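Local coordinates for TIR protein (Paracoccus denitrificans PD1222, PDB 3H16) that is of unknown function but belongs to the TIR-domain proteins, with a parallel beta sheet flanked by helices, at residues H21-K32 and G47-R58. Residues are numbered along the deposited sequence; the frame is centred on the assembly and turned at random.
Sequences HDIFISHAWEDK and GAEVWYDDFSLR
H21 lies flat against the indole of W51, its ring stacked on the five-membered ring with centroids 3.4 Å apart and planes only 2° from parallel. The stack opens the first beta-alpha-beta unit of a TIR domain: strands 21-28 and 50-57 run parallel, joined by helix 32-45, with 50-57 at the edge of the chain's sheet. The opposite face of the indole is met by the edge of the F55 ring, through CE2, and its NE1 bonds to S74. The D22 carboxylate reaches across to E49, whose amide N-H meets the anti lone pair of OD2, while OD1 pairs with R75. E49 O is gripped twice, by the amides of D22 and I23. The ladder continues through W51 N to I23 O and I25 N to W51 O. F24 puts CB over the face of F55, 4.2 Å from the ring centroid, and I25 meets V50 through CD1 and CG1, 3.8 Å apart. Next the register slips, the chain of 50-57 taking two extra residues between the ladder at F24 and W51 and the one at H27 and S56. H27, its CG wedged between backbone N and carbonyl carbon (chi1 65°), swings its ring back so that ND1 donates to I25 O at 2.8 Å, fixing its rotation while S56 CA sits over a face. Pairing resumes with L57 N to H27 O and an almost straight bond from W29 N to L57 O (177°). Finally K32 bends at chi3 to reach D53: NZ bonds to the backbone O and, from above the carboxylate plane, makes a salt bridge to OD1 at 2.8 Å.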
ATOM      1  N   HIS B  21     -14.367 -14.862  10.166  1.00 36.43           N
ATOM      2  CA  HIS B  21     -12.953 -15.052   9.848  1.00 32.12           C
ATOM      3  C   HIS B  21     -12.336 -13.716   9.454  1.00 29.27           C
ATOM      4  O   HIS B  21     -13.015 -12.848   8.904  1.00 23.56           O
ATOM      5  CB  HIS B  21     -12.772 -16.040   8.689  1.00 33.49           C
ATOM      6  CG  HIS B  21     -13.297 -17.411   8.970  1.00 35.98           C
ATOM      7  ND1 HIS B  21     -14.567 -17.810   8.613  1.00 37.14           N
ATOM      8  CD2 HIS B  21     -12.721 -18.479   9.571  1.00 35.66           C
ATOM      9  CE1 HIS B  21     -14.751 -19.065   8.980  1.00 36.12           C
ATOM     10  NE2 HIS B  21     -13.644 -19.493   9.563  1.00 36.06           N
ATOM     11  N   ASP B  22     -11.052 -13.545   9.743  1.00 26.94           N
ATOM     12  CA  ASP B  22     -10.395 -12.306   9.379  1.00 27.67           C
ATOM     13  C   ASP B  22      -9.809 -12.474   7.987  1.00 25.89           C
ATOM     14  O   ASP B  22      -9.946 -11.602   7.123  1.00 22.63           O
ATOM     15  CB  ASP B  22      -9.256 -11.969  10.349  1.00 34.95           C
ATOM     16  CG  ASP B  22      -9.747 -11.498  11.721  1.00 42.56           C
ATOM     17  OD1 ASP B  22     -10.494 -10.496  11.801  1.00 48.26           O
ATOM     18  OD2 ASP B  22      -9.359 -12.129  12.726  1.00 44.74           O
ATOM     19  N   ILE B  23      -9.194 -13.632   7.770  1.00 24.59           N
ATOM     20  CA  ILE B  23      -8.511 -13.912   6.525  1.00 24.53           C
ATOM     21  C   ILE B  23      -8.622 -15.333   6.020  1.00 24.97           C
ATOM     22  O   ILE B  23      -8.499 -16.292   6.794  1.00 25.37           O
ATOM     23  CB  ILE B  23      -7.000 -13.643   6.693  1.00 28.83           C
ATOM     24  CG1 ILE B  23      -6.770 -12.194   7.128  1.00 31.06           C
ATOM     25  CG2 ILE B  23      -6.253 -13.973   5.405  1.00 30.91           C
ATOM     26  CD1 ILE B  23      -5.326 -11.854   7.362  1.00 32.44           C
ATOM     27  N   PHE B  24      -8.846 -15.473   4.716  1.00 24.65           N
ATOM     28  CA  PHE B  24      -8.861 -16.794   4.099  1.00 24.20           C
ATOM     29  C   PHE B  24      -7.684 -16.739   3.134  1.00 23.38           C
ATOM     30  O   PHE B  24      -7.409 -15.685   2.573  1.00 23.36           O
ATOM     31  CB  PHE B  24     -10.168 -17.078   3.355  1.00 24.56           C
ATOM     32  CG  PHE B  24     -10.357 -16.283   2.100  1.00 24.68           C
ATOM     33  CD1 PHE B  24     -11.010 -15.058   2.130  1.00 25.34           C
ATOM     34  CD2 PHE B  24      -9.970 -16.804   0.871  1.00 26.79           C
ATOM     35  CE1 PHE B  24     -11.293 -14.365   0.953  1.00 26.42           C
ATOM     36  CE2 PHE B  24     -10.245 -16.117  -0.317  1.00 28.07           C
ATOM     37  CZ  PHE B  24     -10.912 -14.895  -0.277  1.00 26.66           C
ATOM     38  N   ILE B  25      -6.971 -17.849   2.968  1.00 25.59           N
ATOM     39  CA  ILE B  25      -5.804 -17.882   2.078  1.00 26.94           C
ATOM     40  C   ILE B  25      -5.960 -18.755   0.825  1.00 27.31           C
ATOM     41  O   ILE B  25      -5.801 -19.978   0.891  1.00 29.14           O
ATOM     42  CB  ILE B  25      -4.550 -18.382   2.825  1.00 25.30           C
ATOM     43  CG1 ILE B  25      -4.370 -17.616   4.128  1.00 25.39           C
ATOM     44  CG2 ILE B  25      -3.325 -18.207   1.948  1.00 22.51           C
ATOM     45  CD1 ILE B  25      -3.164 -18.051   4.927  1.00 30.35           C
ATOM     46  N   SER B  26      -6.265 -18.124  -0.307  1.00 28.27           N
ATOM     47  CA  SER B  26      -6.412 -18.836  -1.579  1.00 29.35           C
ATOM     48  C   SER B  26      -5.012 -19.272  -2.028  1.00 29.30           C
ATOM     49  O   SER B  26      -4.065 -18.479  -1.994  1.00 30.05           O
ATOM     50  CB  SER B  26      -7.033 -17.914  -2.629  1.00 32.31           C
ATOM     51  OG  SER B  26      -7.235 -18.594  -3.854  1.00 37.00           O
ATOM     52  N   HIS B  27      -4.877 -20.522  -2.457  1.00 25.77           N
ATOM     53  CA  HIS B  27      -3.576 -21.035  -2.860  1.00 24.28           C
ATOM     54  C   HIS B  27      -3.712 -22.336  -3.638  1.00 25.24           C
ATOM     55  O   HIS B  27      -4.731 -23.030  -3.538  1.00 24.84           O
ATOM     56  CB  HIS B  27      -2.741 -21.331  -1.616  1.00 26.11           C
ATOM     57  CG  HIS B  27      -3.303 -22.438  -0.772  1.00 27.49           C
ATOM     58  ND1 HIS B  27      -4.389 -22.262   0.060  1.00 27.18           N
ATOM     59  CD2 HIS B  27      -2.976 -23.750  -0.690  1.00 26.57           C
ATOM     60  CE1 HIS B  27      -4.705 -23.418   0.617  1.00 28.36           C
ATOM     61  NE2 HIS B  27      -3.863 -24.336   0.178  1.00 28.23           N
ATOM     62  N   ALA B  28      -2.665 -22.672  -4.389  1.00 25.09           N
ATOM     63  CA  ALA B  28      -2.617 -23.912  -5.165  1.00 27.02           C
ATOM     64  C   ALA B  28      -2.270 -25.033  -4.173  1.00 28.61           C
ATOM     65  O   ALA B  28      -1.364 -24.879  -3.351  1.00 30.43           O
ATOM     66  CB  ALA B  28      -1.539 -23.803  -6.256  1.00 24.26           C
ATOM     67  N   TRP B  29      -2.974 -26.159  -4.248  1.00 31.24           N
ATOM     68  CA  TRP B  29      -2.734 -27.245  -3.300  1.00 33.50           C
ATOM     69  C   TRP B  29      -1.263 -27.539  -3.017  1.00 34.48           C
ATOM     70  O   TRP B  29      -0.877 -27.787  -1.873  1.00 35.53           O
ATOM     71  CB  TRP B  29      -3.444 -28.532  -3.744  1.00 34.20           C
ATOM     72  CG  TRP B  29      -2.757 -29.299  -4.822  1.00 36.78           C
ATOM     73  CD1 TRP B  29      -3.013 -29.243  -6.164  1.00 37.03           C
ATOM     74  CD2 TRP B  29      -1.715 -30.268  -4.650  1.00 39.15           C
ATOM     75  NE1 TRP B  29      -2.196 -30.119  -6.838  1.00 37.84           N
ATOM     76  CE2 TRP B  29      -1.389 -30.762  -5.936  1.00 38.81           C
ATOM     77  CE3 TRP B  29      -1.024 -30.769  -3.537  1.00 38.80           C
ATOM     78  CZ2 TRP B  29      -0.403 -31.733  -6.137  1.00 38.09           C
ATOM     79  CZ3 TRP B  29      -0.041 -31.737  -3.739  1.00 38.57           C
ATOM     80  CH2 TRP B  29       0.257 -32.206  -5.029  1.00 38.74           C
ATOM     81  N   GLU B  30      -0.442 -27.503  -4.054  1.00 34.63           N
ATOM     82  CA  GLU B  30       0.978 -27.772  -3.902  1.00 33.95           C
ATOM     83  C   GLU B  30       1.661 -26.858  -2.884  1.00 35.11           C
ATOM     84  O   GLU B  30       2.678 -27.227  -2.310  1.00 35.99           O
ATOM     85  CB  GLU B  30       1.672 -27.649  -5.262  1.00 33.57           C
ATOM     86  CG  GLU B  30       1.079 -28.565  -6.334  1.00 32.87           C
ATOM     87  CD  GLU B  30       0.093 -27.855  -7.246  1.00 33.59           C
ATOM     88  OE1 GLU B  30      -0.756 -27.084  -6.752  1.00 29.21           O
ATOM     89  OE2 GLU B  30       0.162 -28.078  -8.472  1.00 35.88           O
ATOM     90  N   ASP B  31       1.108 -25.671  -2.652  1.00 34.86           N
ATOM     91  CA  ASP B  31       1.714 -24.746  -1.700  1.00 35.61           C
ATOM     92  C   ASP B  31       1.147 -24.828  -0.290  1.00 36.22           C
ATOM     93  O   ASP B  31       1.630 -24.131   0.597  1.00 35.68           O
ATOM     94  CB  ASP B  31       1.602 -23.296  -2.186  1.00 32.13           C
ATOM     95  CG  ASP B  31       2.425 -23.038  -3.429  1.00 32.33           C
ATOM     96  OD1 ASP B  31       3.584 -23.509  -3.494  1.00 33.79           O
ATOM     97  OD2 ASP B  31       1.923 -22.354  -4.343  1.00 28.88           O
ATOM     98  N   LYS B  32       0.133 -25.665  -0.077  1.00 37.28           N
ATOM     99  CA  LYS B  32      -0.458 -25.793   1.255  1.00 40.54           C
ATOM    100  C   LYS B  32       0.542 -26.332   2.262  1.00 44.07           C
ATOM    101  O   LYS B  32       0.822 -25.698   3.283  1.00 42.52           O
ATOM    102  CB  LYS B  32      -1.678 -26.718   1.255  1.00 38.37           C
ATOM    103  CG  LYS B  32      -2.197 -26.988   2.669  1.00 36.97           C
ATOM    104  CD  LYS B  32      -3.356 -27.974   2.711  1.00 37.76           C
ATOM    105  CE  LYS B  32      -4.697 -27.292   2.489  1.00 38.76           C
ATOM    106  NZ  LYS B  32      -5.847 -28.226   2.670  1.00 38.13           N
ATOM    107  N   GLY B  47      -2.448 -13.141  16.153  1.00 27.80           N
ATOM    108  CA  GLY B  47      -3.798 -12.736  16.497  1.00 30.06           C
ATOM    109  C   GLY B  47      -4.842 -12.758  15.403  1.00 32.28           C
ATOM    110  O   GLY B  47      -5.983 -12.370  15.639  1.00 33.22           O
ATOM    111  N   ALA B  48      -4.481 -13.198  14.204  1.00 33.12           N
ATOM    112  CA  ALA B  48      -5.472 -13.240  13.140  1.00 33.87           C
ATOM    113  C   ALA B  48      -6.218 -14.565  13.178  1.00 35.58           C
ATOM    114  O   ALA B  48      -5.673 -15.591  13.579  1.00 37.01           O
ATOM    115  CB  ALA B  48      -4.804 -13.044  11.779  1.00 31.02           C
ATOM    116  N   GLU B  49      -7.481 -14.523  12.781  1.00 39.30           N
ATOM    117  CA  GLU B  49      -8.322 -15.711  12.724  1.00 41.63           C
ATOM    118  C   GLU B  49      -8.202 -16.118  11.253  1.00 39.88           C
ATOM    119  O   GLU B  49      -8.674 -15.404  10.363  1.00 40.15           O
ATOM    120  CB  GLU B  49      -9.758 -15.340  13.086  1.00 46.25           C
ATOM    121  CG  GLU B  49     -10.616 -16.497  13.529  1.00 54.32           C
ATOM    122  CD  GLU B  49     -10.839 -17.496  12.426  1.00 59.01           C
ATOM    123  OE1 GLU B  49     -11.180 -17.063  11.305  1.00 61.47           O
ATOM    124  OE2 GLU B  49     -10.679 -18.707  12.680  1.00 62.21           O
ATOM    125  N   VAL B  50      -7.567 -17.262  11.006  1.00 35.51           N
ATOM    126  CA  VAL B  50      -7.312 -17.721   9.648  1.00 31.09           C
ATOM    127  C   VAL B  50      -7.852 -19.093   9.248  1.00 30.97           C
ATOM    128  O   VAL B  50      -7.722 -20.059  10.001  1.00 32.27           O
ATOM    129  CB  VAL B  50      -5.780 -17.767   9.393  1.00 27.73           C
ATOM    130  CG1 VAL B  50      -5.486 -17.966   7.914  1.00 21.09           C
ATOM    131  CG2 VAL B  50      -5.126 -16.512   9.917  1.00 24.40           C
ATOM    132  N   TRP B  51      -8.449 -19.167   8.059  1.00 30.67           N
ATOM    133  CA  TRP B  51      -8.911 -20.439   7.515  1.00 30.83           C
ATOM    134  C   TRP B  51      -8.411 -20.530   6.077  1.00 32.11           C
ATOM    135  O   TRP B  51      -8.265 -19.516   5.394  1.00 30.37           O
ATOM    136  CB  TRP B  51     -10.442 -20.617   7.617  1.00 30.53           C
ATOM    137  CG  TRP B  51     -11.335 -19.721   6.822  1.00 28.56           C
ATOM    138  CD1 TRP B  51     -11.120 -18.420   6.506  1.00 30.61           C
ATOM    139  CD2 TRP B  51     -12.662 -20.031   6.360  1.00 29.21           C
ATOM    140  NE1 TRP B  51     -12.226 -17.893   5.880  1.00 29.26           N
ATOM    141  CE2 TRP B  51     -13.187 -18.861   5.777  1.00 27.32           C
ATOM    142  CE3 TRP B  51     -13.457 -21.186   6.385  1.00 29.24           C
ATOM    143  CZ2 TRP B  51     -14.472 -18.806   5.219  1.00 27.80           C
ATOM    144  CZ3 TRP B  51     -14.736 -21.133   5.829  1.00 27.91           C
ATOM    145  CH2 TRP B  51     -15.227 -19.947   5.252  1.00 26.88           C
ATOM    146  N   TYR B  52      -8.110 -21.748   5.638  1.00 33.01           N
ATOM    147  CA  TYR B  52      -7.582 -21.969   4.295  1.00 35.67           C
ATOM    148  C   TYR B  52      -7.656 -23.433   3.851  1.00 36.57           C
ATOM    149  O   TYR B  52      -7.388 -23.743   2.693  1.00 39.13           O
ATOM    150  CB  TYR B  52      -6.117 -21.542   4.243  1.00 38.17           C
ATOM    151  CG  TYR B  52      -5.249 -22.343   5.183  1.00 37.90           C
ATOM    152  CD1 TYR B  52      -5.220 -22.050   6.546  1.00 37.85           C
ATOM    153  CD2 TYR B  52      -4.492 -23.422   4.722  1.00 38.17           C
ATOM    154  CE1 TYR B  52      -4.461 -22.809   7.432  1.00 39.35           C
ATOM    155  CE2 TYR B  52      -3.725 -24.193   5.601  1.00 39.08           C
ATOM    156  CZ  TYR B  52      -3.716 -23.877   6.957  1.00 40.51           C
ATOM    157  OH  TYR B  52      -2.967 -24.620   7.845  1.00 42.14           O
ATOM    158  N   ASP B  53      -8.004 -24.332   4.762  1.00 36.33           N
ATOM    159  CA  ASP B  53      -8.066 -25.738   4.415  1.00 34.59           C
ATOM    160  C   ASP B  53      -8.983 -26.043   3.228  1.00 35.39           C
ATOM    161  O   ASP B  53      -8.647 -26.870   2.379  1.00 30.29           O
ATOM    162  CB  ASP B  53      -8.492 -26.556   5.623  1.00 33.53           C
ATOM    163  CG  ASP B  53      -8.357 -28.035   5.383  1.00 37.32           C
ATOM    164  OD1 ASP B  53      -7.224 -28.482   5.106  1.00 38.23           O
ATOM    165  OD2 ASP B  53      -9.383 -28.750   5.462  1.00 39.73           O
ATOM    166  N   ASP B  54     -10.138 -25.381   3.164  1.00 37.04           N
ATOM    167  CA  ASP B  54     -11.076 -25.597   2.067  1.00 40.07           C
ATOM    168  C   ASP B  54     -10.861 -24.563   0.981  1.00 39.71           C
ATOM    169  O   ASP B  54     -11.812 -24.127   0.325  1.00 41.85           O
ATOM    170  CB  ASP B  54     -12.528 -25.509   2.557  1.00 46.32           C
ATOM    171  CG  ASP B  54     -13.025 -26.809   3.184  1.00 49.08           C
ATOM    172  OD1 ASP B  54     -14.236 -26.888   3.467  1.00 51.65           O
ATOM    173  OD2 ASP B  54     -12.221 -27.748   3.394  1.00 49.32           O
ATOM    174  N   PHE B  55      -9.608 -24.170   0.794  1.00 37.00           N
ATOM    175  CA  PHE B  55      -9.280 -23.174  -0.207  1.00 34.28           C
ATOM    176  C   PHE B  55      -8.101 -23.569  -1.084  1.00 33.92           C
ATOM    177  O   PHE B  55      -7.533 -22.723  -1.785  1.00 35.67           O
ATOM    178  CB  PHE B  55      -9.019 -21.833   0.470  1.00 32.24           C
ATOM    179  CG  PHE B  55     -10.247 -21.220   1.075  1.00 30.22           C
ATOM    180  CD1 PHE B  55     -11.180 -20.565   0.276  1.00 29.47           C
ATOM    181  CD2 PHE B  55     -10.490 -21.318   2.445  1.00 30.01           C
ATOM    182  CE1 PHE B  55     -12.336 -20.016   0.828  1.00 28.63           C
ATOM    183  CE2 PHE B  55     -11.652 -20.771   3.010  1.00 28.75           C
ATOM    184  CZ  PHE B  55     -12.572 -20.121   2.199  1.00 29.70           C
ATOM    185  N   SER B  56      -7.737 -24.850  -1.046  1.00 31.45           N
ATOM    186  CA  SER B  56      -6.653 -25.357  -1.885  1.00 30.41           C
ATOM    187  C   SER B  56      -7.252 -25.473  -3.279  1.00 28.51           C
ATOM    188  O   SER B  56      -8.403 -25.877  -3.431  1.00 25.70           O
ATOM    189  CB  SER B  56      -6.203 -26.732  -1.417  1.00 31.91           C
ATOM    190  OG  SER B  56      -5.902 -26.708  -0.040  1.00 39.67           O
ATOM    191  N   LEU B  57      -6.482 -25.122  -4.298  1.00 26.66           N
ATOM    192  CA  LEU B  57      -6.998 -25.191  -5.650  1.00 25.76           C
ATOM    193  C   LEU B  57      -6.316 -26.241  -6.532  1.00 26.80           C
ATOM    194  O   LEU B  57      -5.129 -26.555  -6.364  1.00 23.43           O
ATOM    195  CB  LEU B  57      -6.907 -23.802  -6.280  1.00 26.94           C
ATOM    196  CG  LEU B  57      -7.711 -22.752  -5.491  1.00 28.53           C
ATOM    197  CD1 LEU B  57      -7.349 -21.355  -5.960  1.00 28.45           C
ATOM    198  CD2 LEU B  57      -9.204 -23.009  -5.660  1.00 28.95           C
ATOM    199  N   ARG B  58      -7.098 -26.781  -7.466  1.00 29.71           N
ATOM    200  CA  ARG B  58      -6.647 -27.791  -8.420  1.00 33.33           C
ATOM    201  C   ARG B  58      -7.160 -27.397  -9.811  1.00 31.38           C
ATOM    202  O   ARG B  58      -8.210 -26.761  -9.929  1.00 28.83           O
ATOM    203  CB  ARG B  58      -7.192 -29.159  -8.017  1.00 40.45           C
ATOM    204  CG  ARG B  58      -6.828 -29.542  -6.589  1.00 52.29           C
ATOM    205  CD  ARG B  58      -7.449 -30.863  -6.176  1.00 61.47           C
ATOM    206  NE  ARG B  58      -8.905 -30.828  -6.222  1.00 70.64           N
ATOM    207  CZ  ARG B  58      -9.680 -31.869  -5.934  1.00 77.03           C
ATOM    208  NH1 ARG B  58      -9.135 -33.028  -5.580  1.00 79.13           N
ATOM    209  NH2 ARG B  58     -11.001 -31.753  -5.998  1.00 81.47           N
TER
HETATM  210  O   HOH W   1      -8.742 -20.473  -3.100  1.00 28.21           O